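Local coordinates for protein laccase (Botrytis aclada, PDB 3SQR) that probably oxidises phenolic substrates such as hydroquinones with its copper ions while reducing dioxygen to water, as expected of a lignin-degrading multicopper oxidase, at residues 293-304 against 369-379. Sequence-based numbering, arbitrary orientation.
Sequences VPIVPYTTDTLL and EDEPVASLVPH. With MAN (alpha-D-mannopyranose), chain L.
Glu371 reaches across to Tyr298 and Leu304, joining the loop 369-379 to strand 293-300 through the first and to strand 303-305 through the second. Glu371 CB lies 3.6 Å from Tyr298 OH. Beyond it the chain bends (chi2 -68°), and CG and then CD pack beside the Tyr298 hydroxyl and against Leu303 CD1, 3.4 Å from Glu371 CG, the leucine chain crossing at about a right angle. The carboxylate then divides its work. Glu371 OE1 accepts a hydrogen bond from Tyr298 OH (2.6 Å), and a water joins it to Thr300 OG1. Glu371 OE2 accepts a nearly straight bond from Leu304 N (2.9 Å) and also forms a salt bridge with Arg365, which probably favours the ionised form. Both donors meet their oxygens on the anti side, each tilted 27° out of the carboxylate plane. Glutamate suits the place, being long enough to reach both partners with two acceptors.

Tyrosine supplies a hydroxyl for this acid and a flat face for a CH-pi contact, Ser375 CB sitting 3.7 Å from the centroid of the Tyr298 ring. Ser375 OG is bonded covalently to mannose C1, and C1 in turn lies near Tyr298 CD2. Farther along, Val296 N donates to Val377 O (2.8 Å) and His379 N to Pro294 O (3.0 Å). These bonds frame a single beta bridge, Ile295 with Pro378, at the edge strand of the second cupredoxin-like domain, where the linker leading to the third domain carries an O-linked mannose.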
ATOM      1  N   VAL A 293       8.559  -9.184  -0.187  1.00 23.14           N
ATOM      2  CA  VAL A 293       9.456 -10.159  -0.861  1.00 21.93           C
ATOM      3  C   VAL A 293      10.901  -9.705  -0.742  1.00 21.52           C
ATOM      4  O   VAL A 293      11.327  -8.692  -1.332  1.00 21.30           O
ATOM      5  CB  VAL A 293       9.080 -10.239  -2.293  1.00 21.56           C
ATOM      6  CG1 VAL A 293       9.978 -11.237  -3.087  1.00 23.67           C
ATOM      7  CG2 VAL A 293       7.560 -10.638  -2.478  1.00 20.02           C
ATOM      8  N   PRO A 294      11.679 -10.488  -0.018  1.00 23.11           N
ATOM      9  CA  PRO A 294      13.099 -10.247   0.050  1.00 23.60           C
ATOM     10  C   PRO A 294      13.773 -10.397  -1.309  1.00 22.84           C
ATOM     11  O   PRO A 294      13.442 -11.277  -2.085  1.00 23.70           O
ATOM     12  CB  PRO A 294      13.546 -11.329   1.042  1.00 24.18           C
ATOM     13  CG  PRO A 294      12.399 -11.572   1.873  1.00 24.71           C
ATOM     14  CD  PRO A 294      11.308 -11.574   0.908  1.00 22.55           C
ATOM     15  N   ILE A 295      14.706  -9.488  -1.610  1.00 23.86           N
ATOM     16  CA  ILE A 295      15.374  -9.479  -2.897  1.00 23.44           C
ATOM     17  C   ILE A 295      16.873  -9.608  -2.665  1.00 24.85           C
ATOM     18  O   ILE A 295      17.361  -9.377  -1.591  1.00 25.46           O
ATOM     19  CB  ILE A 295      15.089  -8.204  -3.743  1.00 24.14           C
ATOM     20  CG1 ILE A 295      15.562  -6.936  -3.053  1.00 23.87           C
ATOM     21  CG2 ILE A 295      13.525  -8.071  -4.042  1.00 23.23           C
ATOM     22  CD1 ILE A 295      15.606  -5.668  -3.993  1.00 24.78           C
ATOM     23  N   VAL A 296      17.553 -10.050  -3.706  1.00 25.50           N
ATOM     24  CA  VAL A 296      19.020 -10.005  -3.712  1.00 26.35           C
ATOM     25  C   VAL A 296      19.430  -8.560  -3.505  1.00 26.30           C
ATOM     26  O   VAL A 296      19.039  -7.704  -4.280  1.00 26.26           O
ATOM     27  CB  VAL A 296      19.526 -10.548  -5.042  1.00 27.22           C
ATOM     28  CG1 VAL A 296      21.118 -10.473  -5.092  1.00 28.30           C
ATOM     29  CG2 VAL A 296      19.043 -11.925  -5.159  1.00 26.90           C
ATOM     30  N   PRO A 297      20.274  -8.297  -2.504  1.00 26.68           N
ATOM     31  CA  PRO A 297      20.587  -6.890  -2.245  1.00 27.60           C
ATOM     32  C   PRO A 297      21.257  -6.164  -3.421  1.00 28.84           C
ATOM     33  O   PRO A 297      22.089  -6.749  -4.126  1.00 29.04           O
ATOM     34  CB  PRO A 297      21.528  -6.960  -1.055  1.00 27.49           C
ATOM     35  CG  PRO A 297      21.172  -8.270  -0.359  1.00 28.20           C
ATOM     36  CD  PRO A 297      20.810  -9.189  -1.458  1.00 26.82           C
ATOM     37  N   TYR A 298      20.882  -4.907  -3.636  1.00 27.63           N
ATOM     38  CA  TYR A 298      21.529  -4.026  -4.561  1.00 27.96           C
ATOM     39  C   TYR A 298      21.643  -2.649  -3.934  1.00 29.59           C
ATOM     40  O   TYR A 298      20.911  -2.283  -2.988  1.00 28.50           O
ATOM     41  CB  TYR A 298      20.852  -3.986  -5.916  1.00 28.05           C
ATOM     42  CG  TYR A 298      19.579  -3.137  -5.982  1.00 26.26           C
ATOM     43  CD1 TYR A 298      18.368  -3.671  -5.607  1.00 26.18           C
ATOM     44  CD2 TYR A 298      19.619  -1.834  -6.426  1.00 27.65           C
ATOM     45  CE1 TYR A 298      17.215  -2.924  -5.693  1.00 24.54           C
ATOM     46  CE2 TYR A 298      18.457  -1.063  -6.519  1.00 25.81           C
ATOM     47  CZ  TYR A 298      17.245  -1.667  -6.160  1.00 23.55           C
ATOM     48  OH  TYR A 298      16.073  -0.978  -6.229  1.00 24.99           O
ATOM     49  N   THR A 299      22.635  -1.902  -4.397  1.00 30.15           N
ATOM     50  CA  THR A 299      22.867  -0.582  -3.839  1.00 30.83           C
ATOM     51  C   THR A 299      22.380   0.481  -4.797  1.00 30.31           C
ATOM     52  O   THR A 299      22.423   0.356  -6.028  1.00 28.45           O
ATOM     53  CB  THR A 299      24.358  -0.373  -3.489  1.00 31.88           C
ATOM     54  OG1 THR A 299      25.147  -0.675  -4.636  1.00 35.03           O
ATOM     55  CG2 THR A 299      24.764  -1.247  -2.350  1.00 31.00           C
ATOM     56  N   THR A 300      21.856   1.545  -4.214  1.00 28.85           N
ATOM     57  CA  THR A 300      21.331   2.631  -4.972  1.00 29.47           C
ATOM     58  C   THR A 300      21.474   3.893  -4.134  1.00 28.06           C
ATOM     59  O   THR A 300      21.446   3.825  -2.910  1.00 28.24           O
ATOM     60  CB  THR A 300      19.840   2.376  -5.390  1.00 29.05           C
ATOM     61  OG1 THR A 300      19.476   3.381  -6.312  1.00 30.27           O
ATOM     62  CG2 THR A 300      18.890   2.382  -4.111  1.00 27.48           C
ATOM     63  N   ASP A 301      21.629   5.031  -4.795  1.00 29.32           N
ATOM     64  CA  ASP A 301      21.654   6.324  -4.104  1.00 30.43           C
ATOM     65  C   ASP A 301      20.273   6.908  -3.861  1.00 28.66           C
ATOM     66  O   ASP A 301      20.103   7.771  -2.985  1.00 27.97           O
ATOM     67  CB  ASP A 301      22.450   7.357  -4.933  1.00 32.56           C
ATOM     68  CG  ASP A 301      23.932   7.067  -4.955  1.00 36.83           C
ATOM     69  OD1 ASP A 301      24.489   6.646  -3.910  1.00 42.90           O
ATOM     70  OD2 ASP A 301      24.519   7.272  -6.040  1.00 45.86           O
ATOM     71  N   THR A 302      19.328   6.502  -4.692  1.00 27.62           N
ATOM     72  CA  THR A 302      17.954   6.998  -4.574  1.00 26.61           C
ATOM     73  C   THR A 302      17.028   5.830  -4.839  1.00 26.01           C
ATOM     74  O   THR A 302      17.433   4.834  -5.427  1.00 27.32           O
ATOM     75  CB  THR A 302      17.627   8.160  -5.485  1.00 26.52           C
ATOM     76  OG1 THR A 302      17.357   7.687  -6.788  1.00 28.10           O
ATOM     77  CG2 THR A 302      18.754   9.195  -5.531  1.00 27.47           C
ATOM     78  N   LEU A 303      15.777   5.947  -4.417  1.00 25.05           N
ATOM     79  CA  LEU A 303      14.888   4.759  -4.460  1.00 24.42           C
ATOM     80  C   LEU A 303      13.475   5.242  -4.817  1.00 23.20           C
ATOM     81  O   LEU A 303      12.817   5.973  -4.013  1.00 23.61           O
ATOM     82  CB  LEU A 303      14.929   4.112  -3.093  1.00 26.08           C
ATOM     83  CG  LEU A 303      14.154   2.819  -2.830  1.00 25.90           C
ATOM     84  CD1 LEU A 303      14.361   1.817  -3.935  1.00 25.84           C
ATOM     85  CD2 LEU A 303      14.495   2.237  -1.476  1.00 27.23           C
ATOM     86  N   LEU A 304      13.045   4.870  -6.020  1.00 22.50           N
ATOM     87  CA  LEU A 304      11.773   5.246  -6.576  1.00 21.79           C
ATOM     88  C   LEU A 304      10.721   4.425  -5.845  1.00 22.67           C
ATOM     89  O   LEU A 304      10.882   3.220  -5.733  1.00 22.76           O
ATOM     90  CB  LEU A 304      11.705   4.992  -8.066  1.00 22.35           C
ATOM     91  CG  LEU A 304      12.622   5.881  -8.937  1.00 20.54           C
ATOM     92  CD1 LEU A 304      12.829   5.228 -10.330  1.00 21.62           C
ATOM     93  CD2 LEU A 304      12.000   7.242  -9.052  1.00 23.76           C
ATOM     94  N   GLU A 369       8.727   6.380 -12.434  1.00 27.00           N
ATOM     95  CA  GLU A 369       8.934   4.948 -12.599  1.00 26.80           C
ATOM     96  C   GLU A 369       9.017   4.234 -11.271  1.00 25.96           C
ATOM     97  O   GLU A 369       9.221   4.854 -10.186  1.00 24.10           O
ATOM     98  CB  GLU A 369      10.217   4.689 -13.398  1.00 27.99           C
ATOM     99  CG  GLU A 369      10.128   5.372 -14.726  1.00 28.69           C
ATOM    100  CD  GLU A 369      11.206   4.979 -15.686  1.00 35.87           C
ATOM    101  OE1 GLU A 369      11.960   4.016 -15.440  1.00 37.32           O
ATOM    102  OE2 GLU A 369      11.314   5.715 -16.675  1.00 39.18           O
ATOM    103  N   ASP A 370       8.955   2.913 -11.370  1.00 24.22           N
ATOM    104  CA  ASP A 370       9.381   2.086 -10.278  1.00 25.33           C
ATOM    105  C   ASP A 370      10.897   1.895 -10.410  1.00 25.29           C
ATOM    106  O   ASP A 370      11.518   2.291 -11.441  1.00 26.27           O
ATOM    107  CB  ASP A 370       8.732   0.697 -10.305  1.00 24.19           C
ATOM    108  CG  ASP A 370       7.237   0.710  -9.963  1.00 22.85           C
ATOM    109  OD1 ASP A 370       6.707   1.723  -9.473  1.00 23.79           O
ATOM    110  OD2 ASP A 370       6.603  -0.371 -10.094  1.00 22.54           O
ATOM    111  N   GLU A 371      11.476   1.242  -9.404  1.00 25.48           N
ATOM    112  CA  GLU A 371      12.860   0.762  -9.535  1.00 25.50           C
ATOM    113  C   GLU A 371      12.974  -0.123 -10.760  1.00 27.60           C
ATOM    114  O   GLU A 371      12.020  -0.787 -11.167  1.00 27.10           O
ATOM    115  CB  GLU A 371      13.352   0.054  -8.275  1.00 26.04           C
ATOM    116  CG  GLU A 371      13.689   0.980  -7.145  1.00 24.24           C
ATOM    117  CD  GLU A 371      14.888   1.816  -7.456  1.00 23.67           C
ATOM    118  OE1 GLU A 371      15.956   1.231  -7.620  1.00 28.38           O
ATOM    119  OE2 GLU A 371      14.759   3.053  -7.541  1.00 27.18           O
ATOM    120  N   PRO A 372      14.159  -0.113 -11.373  1.00 27.74           N
ATOM    121  CA  PRO A 372      14.189  -0.860 -12.636  1.00 28.48           C
ATOM    122  C   PRO A 372      13.955  -2.362 -12.414  1.00 27.24           C
ATOM    123  O   PRO A 372      14.489  -2.923 -11.472  1.00 27.50           O
ATOM    124  CB  PRO A 372      15.615  -0.606 -13.148  1.00 28.94           C
ATOM    125  CG  PRO A 372      16.176   0.495 -12.375  1.00 30.14           C
ATOM    126  CD  PRO A 372      15.427   0.566 -11.065  1.00 29.03           C
ATOM    127  N   VAL A 373      13.236  -3.021 -13.316  1.00 28.04           N
ATOM    128  CA  VAL A 373      12.999  -4.455 -13.144  1.00 27.78           C
ATOM    129  C   VAL A 373      14.258  -5.249 -12.947  1.00 28.19           C
ATOM    130  O   VAL A 373      14.298  -6.185 -12.122  1.00 26.15           O
ATOM    131  CB  VAL A 373      12.129  -5.056 -14.261  1.00 29.39           C
ATOM    132  CG1 VAL A 373      10.679  -4.515 -14.153  1.00 28.00           C
ATOM    133  CG2 VAL A 373      12.715  -4.770 -15.652  1.00 31.09           C
ATOM    134  N   ALA A 374      15.332  -4.866 -13.655  1.00 27.40           N
ATOM    135  CA  ALA A 374      16.587  -5.650 -13.503  1.00 28.88           C
ATOM    136  C   ALA A 374      17.217  -5.647 -12.128  1.00 28.58           C
ATOM    137  O   ALA A 374      17.999  -6.534 -11.803  1.00 30.38           O
ATOM    138  CB  ALA A 374      17.619  -5.225 -14.563  1.00 28.95           C
ATOM    139  N   SER A 375      16.839  -4.654 -11.311  1.00 28.12           N
ATOM    140  CA  SER A 375      17.327  -4.554  -9.973  1.00 27.12           C
ATOM    141  C   SER A 375      16.535  -5.351  -8.948  1.00 25.75           C
ATOM    142  O   SER A 375      16.975  -5.520  -7.846  1.00 24.93           O
ATOM    143  CB  SER A 375      17.301  -3.109  -9.507  1.00 27.02           C
ATOM    144  OG  SER A 375      17.984  -2.161 -10.328  1.00 28.41           O
ATOM    145  N   LEU A 376      15.365  -5.823  -9.313  1.00 25.54           N
ATOM    146  CA  LEU A 376      14.457  -6.379  -8.325  1.00 24.68           C
ATOM    147  C   LEU A 376      14.352  -7.904  -8.474  1.00 25.03           C
ATOM    148  O   LEU A 376      13.386  -8.423  -9.096  1.00 27.23           O
ATOM    149  CB  LEU A 376      13.114  -5.705  -8.499  1.00 22.43           C
ATOM    150  CG  LEU A 376      13.037  -4.178  -8.342  1.00 22.03           C
ATOM    151  CD1 LEU A 376      11.522  -3.739  -8.502  1.00 23.46           C
ATOM    152  CD2 LEU A 376      13.647  -3.717  -7.009  1.00 24.91           C
ATOM    153  N   VAL A 377      15.314  -8.607  -7.889  1.00 24.94           N
ATOM    154  CA  VAL A 377      15.443 -10.057  -8.060  1.00 25.49           C
ATOM    155  C   VAL A 377      15.142 -10.746  -6.773  1.00 24.36           C
ATOM    156  O   VAL A 377      15.886 -10.640  -5.860  1.00 25.52           O
ATOM    157  CB  VAL A 377      16.885 -10.422  -8.531  1.00 24.86           C
ATOM    158  CG1 VAL A 377      17.007 -11.956  -8.780  1.00 29.89           C
ATOM    159  CG2 VAL A 377      17.193  -9.611  -9.764  1.00 29.28           C
ATOM    160  N   PRO A 378      13.978 -11.421  -6.671  1.00 25.73           N
ATOM    161  CA  PRO A 378      13.622 -12.113  -5.455  1.00 25.30           C
ATOM    162  C   PRO A 378      14.717 -13.082  -5.070  1.00 26.95           C
ATOM    163  O   PRO A 378      15.299 -13.770  -5.937  1.00 25.69           O
ATOM    164  CB  PRO A 378      12.308 -12.822  -5.818  1.00 25.40           C
ATOM    165  CG  PRO A 378      11.742 -11.935  -6.907  1.00 26.96           C
ATOM    166  CD  PRO A 378      12.964 -11.578  -7.710  1.00 25.96           C
ATOM    167  N   HIS A 379      15.003 -13.115  -3.788  1.00 26.71           N
ATOM    168  CA  HIS A 379      15.995 -14.020  -3.272  1.00 27.28           C
ATOM    169  C   HIS A 379      15.505 -15.451  -3.429  1.00 28.86           C
ATOM    170  O   HIS A 379      16.279 -16.347  -3.853  1.00 27.34           O
ATOM    171  CB  HIS A 379      16.288 -13.754  -1.801  1.00 27.38           C
ATOM    172  CG  HIS A 379      17.154 -14.806  -1.212  1.00 28.25           C
ATOM    173  ND1 HIS A 379      18.528 -14.680  -1.179  1.00 32.22           N
ATOM    174  CD2 HIS A 379      16.873 -16.052  -0.761  1.00 30.98           C
ATOM    175  CE1 HIS A 379      19.056 -15.796  -0.689  1.00 31.10           C
ATOM    176  NE2 HIS A 379      18.080 -16.645  -0.427  1.00 28.03           N
TER
HETATM  177  C1  MAN L 561      19.408  -2.292 -10.033  1.00 29.50           C
HETATM  178  C2  MAN L 561      19.974  -0.908 -10.326  1.00 32.35           C
HETATM  179  C3  MAN L 561      19.942  -0.592 -11.814  1.00 33.78           C
HETATM  180  C4  MAN L 561      20.646  -1.709 -12.588  1.00 34.05           C
HETATM  181  C5  MAN L 561      19.992  -3.052 -12.236  1.00 30.73           C
HETATM  182  C6  MAN L 561      20.723  -4.209 -12.930  1.00 32.52           C
HETATM  183  O2  MAN L 561      21.290  -0.856  -9.788  1.00 33.70           O
HETATM  184  O3  MAN L 561      20.482   0.714 -12.030  1.00 34.49           O
HETATM  185  O4  MAN L 561      20.479  -1.485 -13.957  1.00 31.65           O
HETATM  186  O5  MAN L 561      20.044  -3.283 -10.831  1.00 29.87           O
HETATM  187  O6  MAN L 561      22.067  -4.220 -12.432  1.00 34.10           O
HETATM  188  O   HOH W   1      17.688  -7.662  -6.602  1.00 27.74           O
HETATM  189  O   HOH W   2      18.170   2.264  -8.535  1.00 30.95           O
HETATM  190  O   HOH W   3       9.564   1.282  -7.089  1.00 23.64           O